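Local coordinates for protein hydrolase, haloacid dehalogenase-like family (PDB 2HCF) that binds magnesium and probably acts as a hydrolase of the haloacid dehalogenase-like family, on a substrate not established, at residues N22-V33 / A75-R86. Numbering follows the deposited sequence.
Sequences NRRVLADALIEV and AKETYIALFRER
At the edge of the Tyr79 ring, Asn22 brings in its ND2, which donates to Tyr79 OH at 2.9 Å; an N-H...O angle of 164° and nearly coplanar amide and ring mark a nearly straight, in-plane bond. Leu26 CA and Val25 CG1 approach the same ring obliquely, CG1 3.7 Å from Tyr79 CD1. A second flat group, the Arg86 guanidinium, carries Leu82 CG over one face and the Asp28 carboxylate at its edge. NH1 (2.8 Å) and NH2 (2.9 Å) of Arg86 both grip Asp28 OD2 on its anti side, with the two planes turned 82° apart. Replacing Arg86 by an alanine would probably leave the Asp28 carboxylate without the counter-charge that holds OD2 through two N-H groups and strip cover from Val25 CG2. The helices, 21-34 and 65-86, belong to the helical cap that HAD hydrolases commonly insert between the DxD motif and the next core strand. Their segments run roughly antiparallel (137°), with axes 8.5 Å apart at closest. Knobs-into-holes packing appears in both directions: Val25 sits among Tyr79, Leu82, Phe83 and Arg86, and Tyr79 among Asn22, Val25, Leu26 and Ala29. With CG1 anti to its backbone N, Val25 reaches Phe83 N at 3.5 Å. Asn22 OD1 takes a hydrogen bond from Lys127, and its side chain lies about 5 Å from that of magnesium ligand Asp12.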
ATOM      1  N   ASN A  22       6.535 -12.955  -6.009  1.00 26.02           N
ATOM      2  CA  ASN A  22       6.955 -11.650  -5.481  1.00 25.70           C
ATOM      3  C   ASN A  22       8.088 -11.810  -4.462  1.00 24.86           C
ATOM      4  O   ASN A  22       9.097 -11.110  -4.518  1.00 24.87           O
ATOM      5  CB  ASN A  22       5.755 -10.917  -4.856  1.00 25.12           C
ATOM      6  CG  ASN A  22       5.960  -9.387  -4.737  1.00 27.83           C
ATOM      7  OD1 ASN A  22       5.017  -8.659  -4.397  1.00 30.38           O
ATOM      8  ND2 ASN A  22       7.170  -8.906  -4.990  1.00 27.09           N
ATOM      9  N   ARG A  23       7.914 -12.759  -3.546  1.00 24.56           N
ATOM     10  CA  ARG A  23       8.914 -13.035  -2.497  1.00 24.29           C
ATOM     11  C   ARG A  23      10.218 -13.531  -3.125  1.00 23.56           C
ATOM     12  O   ARG A  23      11.304 -13.195  -2.676  1.00 22.42           O
ATOM     13  CB  ARG A  23       8.337 -14.032  -1.463  1.00 24.65           C
ATOM     14  CG  ARG A  23       9.351 -14.840  -0.678  1.00 25.25           C
ATOM     15  N   ARG A  24      10.100 -14.284  -4.199  1.00 22.28           N
ATOM     16  CA  ARG A  24      11.262 -14.824  -4.867  1.00 23.33           C
ATOM     17  C   ARG A  24      12.004 -13.809  -5.732  1.00 21.37           C
ATOM     18  O   ARG A  24      13.206 -13.896  -5.863  1.00 19.68           O
ATOM     19  CB  ARG A  24      10.863 -16.047  -5.666  1.00 23.36           C
ATOM     20  CG  ARG A  24      10.299 -17.159  -4.736  1.00 26.35           C
ATOM     21  CD  ARG A  24      10.202 -18.537  -5.444  1.00 29.24           C
ATOM     22  NE  ARG A  24       9.479 -18.431  -6.722  1.00 33.43           N
ATOM     23  CZ  ARG A  24       8.154 -18.497  -6.854  1.00 34.81           C
ATOM     24  NH1 ARG A  24       7.368 -18.697  -5.797  1.00 36.99           N
ATOM     25  NH2 ARG A  24       7.610 -18.362  -8.059  1.00 35.38           N
ATOM     26  N   VAL A  25      11.277 -12.862  -6.324  1.00 20.32           N
ATOM     27  CA  VAL A  25      11.878 -11.709  -6.993  1.00 20.63           C
ATOM     28  C   VAL A  25      12.735 -10.906  -6.026  1.00 20.39           C
ATOM     29  O   VAL A  25      13.856 -10.529  -6.342  1.00 19.58           O
ATOM     30  CB  VAL A  25      10.778 -10.788  -7.604  1.00 20.59           C
ATOM     31  CG1 VAL A  25      11.353  -9.420  -8.018  1.00 22.78           C
ATOM     32  CG2 VAL A  25      10.111 -11.454  -8.774  1.00 21.57           C
ATOM     33  N   LEU A  26      12.217 -10.632  -4.836  1.00 20.87           N
ATOM     34  CA  LEU A  26      13.025  -9.926  -3.862  1.00 20.73           C
ATOM     35  C   LEU A  26      14.262 -10.730  -3.465  1.00 19.84           C
ATOM     36  O   LEU A  26      15.364 -10.181  -3.425  1.00 18.53           O
ATOM     37  CB  LEU A  26      12.226  -9.542  -2.613  1.00 21.08           C
ATOM     38  CG  LEU A  26      13.021  -8.685  -1.601  1.00 21.86           C
ATOM     39  CD1 LEU A  26      13.493  -7.351  -2.155  1.00 22.48           C
ATOM     40  CD2 LEU A  26      12.188  -8.443  -0.362  1.00 21.97           C
ATOM     41  N   ALA A  27      14.089 -12.012  -3.160  1.00 19.27           N
ATOM     42  CA  ALA A  27      15.214 -12.829  -2.711  1.00 19.40           C
ATOM     43  C   ALA A  27      16.317 -12.860  -3.770  1.00 19.02           C
ATOM     44  O   ALA A  27      17.492 -12.689  -3.452  1.00 18.84           O
ATOM     45  CB  ALA A  27      14.744 -14.244  -2.378  1.00 19.30           C
ATOM     46  N   ASP A  28      15.921 -13.051  -5.019  1.00 18.69           N
ATOM     47  CA  ASP A  28      16.836 -13.011  -6.143  1.00 19.51           C
ATOM     48  C   ASP A  28      17.578 -11.681  -6.323  1.00 19.13           C
ATOM     49  O   ASP A  28      18.737 -11.672  -6.750  1.00 19.22           O
ATOM     50  CB  ASP A  28      16.096 -13.374  -7.448  1.00 20.28           C
ATOM     51  CG  ASP A  28      15.870 -14.870  -7.595  1.00 22.90           C
ATOM     52  OD1 ASP A  28      16.440 -15.639  -6.783  1.00 26.70           O
ATOM     53  OD2 ASP A  28      15.133 -15.293  -8.516  1.00 25.16           O
ATOM     54  N   ALA A  29      16.910 -10.564  -6.027  1.00 18.22           N
ATOM     55  CA  ALA A  29      17.524  -9.256  -6.169  1.00 17.48           C
ATOM     56  C   ALA A  29      18.557  -9.041  -5.075  1.00 17.70           C
ATOM     57  O   ALA A  29      19.664  -8.536  -5.333  1.00 18.35           O
ATOM     58  CB  ALA A  29      16.470  -8.168  -6.140  1.00 17.29           C
ATOM     59  N   LEU A  30      18.227  -9.443  -3.855  1.00 17.24           N
ATOM     60  CA  LEU A  30      19.171  -9.343  -2.763  1.00 16.71           C
ATOM     61  C   LEU A  30      20.388 -10.273  -2.923  1.00 17.08           C
ATOM     62  O   LEU A  30      21.505  -9.895  -2.573  1.00 15.71           O
ATOM     63  CB  LEU A  30      18.461  -9.609  -1.425  1.00 16.70           C
ATOM     64  CG  LEU A  30      17.337  -8.639  -1.088  1.00 16.42           C
ATOM     65  CD1 LEU A  30      16.738  -8.961   0.261  1.00 16.28           C
ATOM     66  CD2 LEU A  30      17.827  -7.175  -1.071  1.00 15.77           C
ATOM     67  N   ILE A  31      20.174 -11.493  -3.410  1.00 16.96           N
ATOM     68  CA  ILE A  31      21.303 -12.383  -3.716  1.00 18.25           C
ATOM     69  C   ILE A  31      22.236 -11.711  -4.727  1.00 18.38           C
ATOM     70  O   ILE A  31      23.463 -11.721  -4.579  1.00 17.44           O
ATOM     71  CB  ILE A  31      20.831 -13.742  -4.269  1.00 17.67           C
ATOM     72  CG1 ILE A  31      20.179 -14.572  -3.159  1.00 18.94           C
ATOM     73  CG2 ILE A  31      22.021 -14.525  -4.863  1.00 18.14           C
ATOM     74  CD1 ILE A  31      19.340 -15.760  -3.665  1.00 19.70           C
ATOM     75  N   GLU A  32      21.640 -11.104  -5.746  1.00 19.89           N
ATOM     76  CA  GLU A  32      22.400 -10.422  -6.770  1.00 21.03           C
ATOM     77  C   GLU A  32      23.246  -9.267  -6.247  1.00 20.39           C
ATOM     78  O   GLU A  32      24.365  -9.072  -6.705  1.00 20.04           O
ATOM     79  CB  GLU A  32      21.491  -9.923  -7.886  1.00 21.70           C
ATOM     80  CG  GLU A  32      22.280  -9.282  -9.001  1.00 23.80           C
ATOM     81  CD  GLU A  32      21.449  -8.980 -10.250  1.00 25.75           C
ATOM     82  OE1 GLU A  32      20.359  -9.595 -10.432  1.00 31.67           O
ATOM     83  OE2 GLU A  32      21.923  -8.116 -11.048  1.00 32.89           O
ATOM     84  N   VAL A  33      22.731  -8.519  -5.284  1.00 20.06           N
ATOM     85  CA  VAL A  33      23.380  -7.300  -4.820  1.00 19.40           C
ATOM     86  C   VAL A  33      24.255  -7.563  -3.595  1.00 18.99           C
ATOM     87  O   VAL A  33      25.399  -7.124  -3.551  1.00 18.23           O
ATOM     88  CB  VAL A  33      22.333  -6.223  -4.522  1.00 19.46           C
ATOM     89  CG1 VAL A  33      22.927  -5.023  -3.808  1.00 18.93           C
ATOM     90  CG2 VAL A  33      21.658  -5.777  -5.855  1.00 19.96           C
ATOM     91  N   ALA A  75      19.873  -2.417  -4.686  1.00 19.30           N
ATOM     92  CA  ALA A  75      18.924  -3.492  -4.336  1.00 19.52           C
ATOM     93  C   ALA A  75      17.498  -3.121  -4.740  1.00 19.17           C
ATOM     94  O   ALA A  75      16.790  -3.925  -5.360  1.00 18.25           O
ATOM     95  CB  ALA A  75      18.992  -3.799  -2.844  1.00 18.78           C
ATOM     96  N   LYS A  76      17.082  -1.900  -4.412  1.00 18.86           N
ATOM     97  CA  LYS A  76      15.765  -1.399  -4.831  1.00 19.19           C
ATOM     98  C   LYS A  76      15.591  -1.503  -6.342  1.00 19.19           C
ATOM     99  O   LYS A  76      14.619  -2.110  -6.803  1.00 18.43           O
ATOM    100  CB  LYS A  76      15.557   0.047  -4.375  1.00 19.09           C
ATOM    101  CG  LYS A  76      14.300   0.728  -4.848  1.00 19.65           C
ATOM    102  CD  LYS A  76      14.337   2.159  -4.436  1.00 20.27           C
ATOM    103  CE  LYS A  76      13.149   2.920  -4.946  1.00 20.86           C
ATOM    104  NZ  LYS A  76      13.271   4.334  -4.462  1.00 24.50           N
ATOM    105  N   GLU A  77      16.529  -0.925  -7.105  1.00 19.65           N
ATOM    106  CA  GLU A  77      16.423  -0.890  -8.560  1.00 18.77           C
ATOM    107  C   GLU A  77      16.409  -2.292  -9.175  1.00 18.69           C
ATOM    108  O   GLU A  77      15.702  -2.538 -10.144  1.00 17.63           O
ATOM    109  CB  GLU A  77      17.590  -0.090  -9.160  1.00 20.00           C
ATOM    110  N   THR A  78      17.218  -3.189  -8.623  1.00 18.22           N
ATOM    111  CA  THR A  78      17.294  -4.570  -9.105  1.00 18.77           C
ATOM    112  C   THR A  78      15.948  -5.287  -8.870  1.00 18.85           C
ATOM    113  O   THR A  78      15.417  -5.918  -9.784  1.00 18.87           O
ATOM    114  CB  THR A  78      18.486  -5.326  -8.431  1.00 18.44           C
ATOM    115  OG1 THR A  78      19.718  -4.643  -8.721  1.00 16.11           O
ATOM    116  CG2 THR A  78      18.584  -6.790  -8.913  1.00 18.50           C
ATOM    117  N   TYR A  79      15.389  -5.123  -7.671  1.00 19.31           N
ATOM    118  CA  TYR A  79      14.075  -5.687  -7.319  1.00 19.42           C
ATOM    119  C   TYR A  79      12.977  -5.197  -8.287  1.00 19.10           C
ATOM    120  O   TYR A  79      12.227  -5.989  -8.856  1.00 17.35           O
ATOM    121  CB  TYR A  79      13.721  -5.327  -5.859  1.00 20.66           C
ATOM    122  CG  TYR A  79      12.250  -5.541  -5.558  1.00 21.89           C
ATOM    123  CD1 TYR A  79      11.724  -6.811  -5.490  1.00 24.28           C
ATOM    124  CD2 TYR A  79      11.391  -4.463  -5.402  1.00 24.42           C
ATOM    125  CE1 TYR A  79      10.370  -7.022  -5.257  1.00 24.17           C
ATOM    126  CE2 TYR A  79      10.041  -4.656  -5.163  1.00 24.33           C
ATOM    127  CZ  TYR A  79       9.538  -5.942  -5.099  1.00 22.93           C
ATOM    128  OH  TYR A  79       8.206  -6.160  -4.872  1.00 22.36           O
ATOM    129  N   ILE A  80      12.925  -3.883  -8.495  1.00 18.99           N
ATOM    130  CA  ILE A  80      11.911  -3.289  -9.360  1.00 19.22           C
ATOM    131  C   ILE A  80      12.028  -3.830 -10.784  1.00 19.69           C
ATOM    132  O   ILE A  80      11.026  -4.227 -11.395  1.00 20.37           O
ATOM    133  CB  ILE A  80      12.013  -1.727  -9.354  1.00 18.89           C
ATOM    134  CG1 ILE A  80      11.605  -1.189  -7.988  1.00 18.68           C
ATOM    135  CG2 ILE A  80      11.174  -1.126 -10.454  1.00 19.20           C
ATOM    136  CD1 ILE A  80      12.014   0.241  -7.709  1.00 18.46           C
ATOM    137  N   ALA A  81      13.244  -3.823 -11.317  1.00 19.77           N
ATOM    138  CA  ALA A  81      13.479  -4.269 -12.678  1.00 19.30           C
ATOM    139  C   ALA A  81      13.122  -5.741 -12.833  1.00 19.88           C
ATOM    140  O   ALA A  81      12.459  -6.139 -13.802  1.00 17.94           O
ATOM    141  CB  ALA A  81      14.932  -4.045 -13.055  1.00 20.19           C
ATOM    142  N   LEU A  82      13.515  -6.547 -11.851  1.00 19.90           N
ATOM    143  CA  LEU A  82      13.214  -7.988 -11.896  1.00 21.48           C
ATOM    144  C   LEU A  82      11.711  -8.253 -11.794  1.00 20.52           C
ATOM    145  O   LEU A  82      11.188  -9.123 -12.497  1.00 20.31           O
ATOM    146  CB  LEU A  82      13.937  -8.693 -10.764  1.00 21.13           C
ATOM    147  CG  LEU A  82      14.496 -10.074 -11.038  1.00 24.73           C
ATOM    148  CD1 LEU A  82      15.239 -10.147 -12.382  1.00 25.65           C
ATOM    149  CD2 LEU A  82      15.410 -10.434  -9.859  1.00 24.24           C
ATOM    150  N   PHE A  83      11.024  -7.486 -10.947  1.00 20.59           N
ATOM    151  CA  PHE A  83       9.582  -7.620 -10.796  1.00 20.41           C
ATOM    152  C   PHE A  83       8.909  -7.307 -12.133  1.00 21.58           C
ATOM    153  O   PHE A  83       8.071  -8.079 -12.607  1.00 21.66           O
ATOM    154  CB  PHE A  83       9.045  -6.744  -9.649  1.00 21.14           C
ATOM    155  CG  PHE A  83       7.596  -6.997  -9.358  1.00 19.60           C
ATOM    156  CD1 PHE A  83       7.206  -8.175  -8.743  1.00 20.75           C
ATOM    157  CD2 PHE A  83       6.614  -6.130  -9.836  1.00 20.86           C
ATOM    158  CE1 PHE A  83       5.852  -8.447  -8.520  1.00 22.78           C
ATOM    159  CE2 PHE A  83       5.250  -6.409  -9.645  1.00 22.44           C
ATOM    160  CZ  PHE A  83       4.875  -7.560  -8.990  1.00 23.11           C
ATOM    161  N   ARG A  84       9.332  -6.216 -12.769  1.00 22.51           N
ATOM    162  CA  ARG A  84       8.734  -5.791 -14.034  1.00 24.59           C
ATOM    163  C   ARG A  84       9.009  -6.793 -15.134  1.00 25.52           C
ATOM    164  O   ARG A  84       8.203  -6.954 -16.053  1.00 25.43           O
ATOM    165  CB  ARG A  84       9.195  -4.360 -14.406  1.00 24.89           C
ATOM    166  CG  ARG A  84       8.605  -3.282 -13.417  1.00 25.72           C
ATOM    167  CD  ARG A  84       8.778  -1.784 -13.813  1.00 26.43           C
ATOM    168  N   GLU A  85      10.137  -7.484 -15.034  1.00 26.14           N
ATOM    169  CA  GLU A  85      10.528  -8.479 -16.008  1.00 27.38           C
ATOM    170  C   GLU A  85       9.715  -9.761 -15.872  1.00 26.44           C
ATOM    171  O   GLU A  85       9.319 -10.349 -16.859  1.00 26.25           O
ATOM    172  CB  GLU A  85      12.004  -8.821 -15.804  1.00 27.33           C
ATOM    173  CG  GLU A  85      12.647  -9.510 -16.972  1.00 29.99           C
ATOM    174  CD  GLU A  85      13.898 -10.295 -16.580  1.00 31.78           C
ATOM    175  OE1 GLU A  85      14.743  -9.780 -15.789  1.00 37.71           O
ATOM    176  OE2 GLU A  85      14.031 -11.443 -17.081  1.00 38.48           O
ATOM    177  N   ARG A  86       9.494 -10.218 -14.648  1.00 25.58           N
ATOM    178  CA  ARG A  86       8.937 -11.556 -14.446  1.00 25.52           C
ATOM    179  C   ARG A  86       7.423 -11.593 -14.245  1.00 25.01           C
ATOM    180  O   ARG A  86       6.786 -12.566 -14.620  1.00 23.88           O
ATOM    181  CB  ARG A  86       9.586 -12.234 -13.243  1.00 24.93           C
ATOM    182  CG  ARG A  86      11.056 -12.490 -13.374  1.00 26.71           C
ATOM    183  CD  ARG A  86      11.508 -13.195 -12.124  1.00 31.35           C
ATOM    184  NE  ARG A  86      12.947 -13.410 -12.080  1.00 33.41           N
ATOM    185  CZ  ARG A  86      13.599 -13.867 -11.010  1.00 33.68           C
ATOM    186  NH1 ARG A  86      12.953 -14.148  -9.888  1.00 32.56           N
ATOM    187  NH2 ARG A  86      14.913 -14.035 -11.077  1.00 35.66           N
TER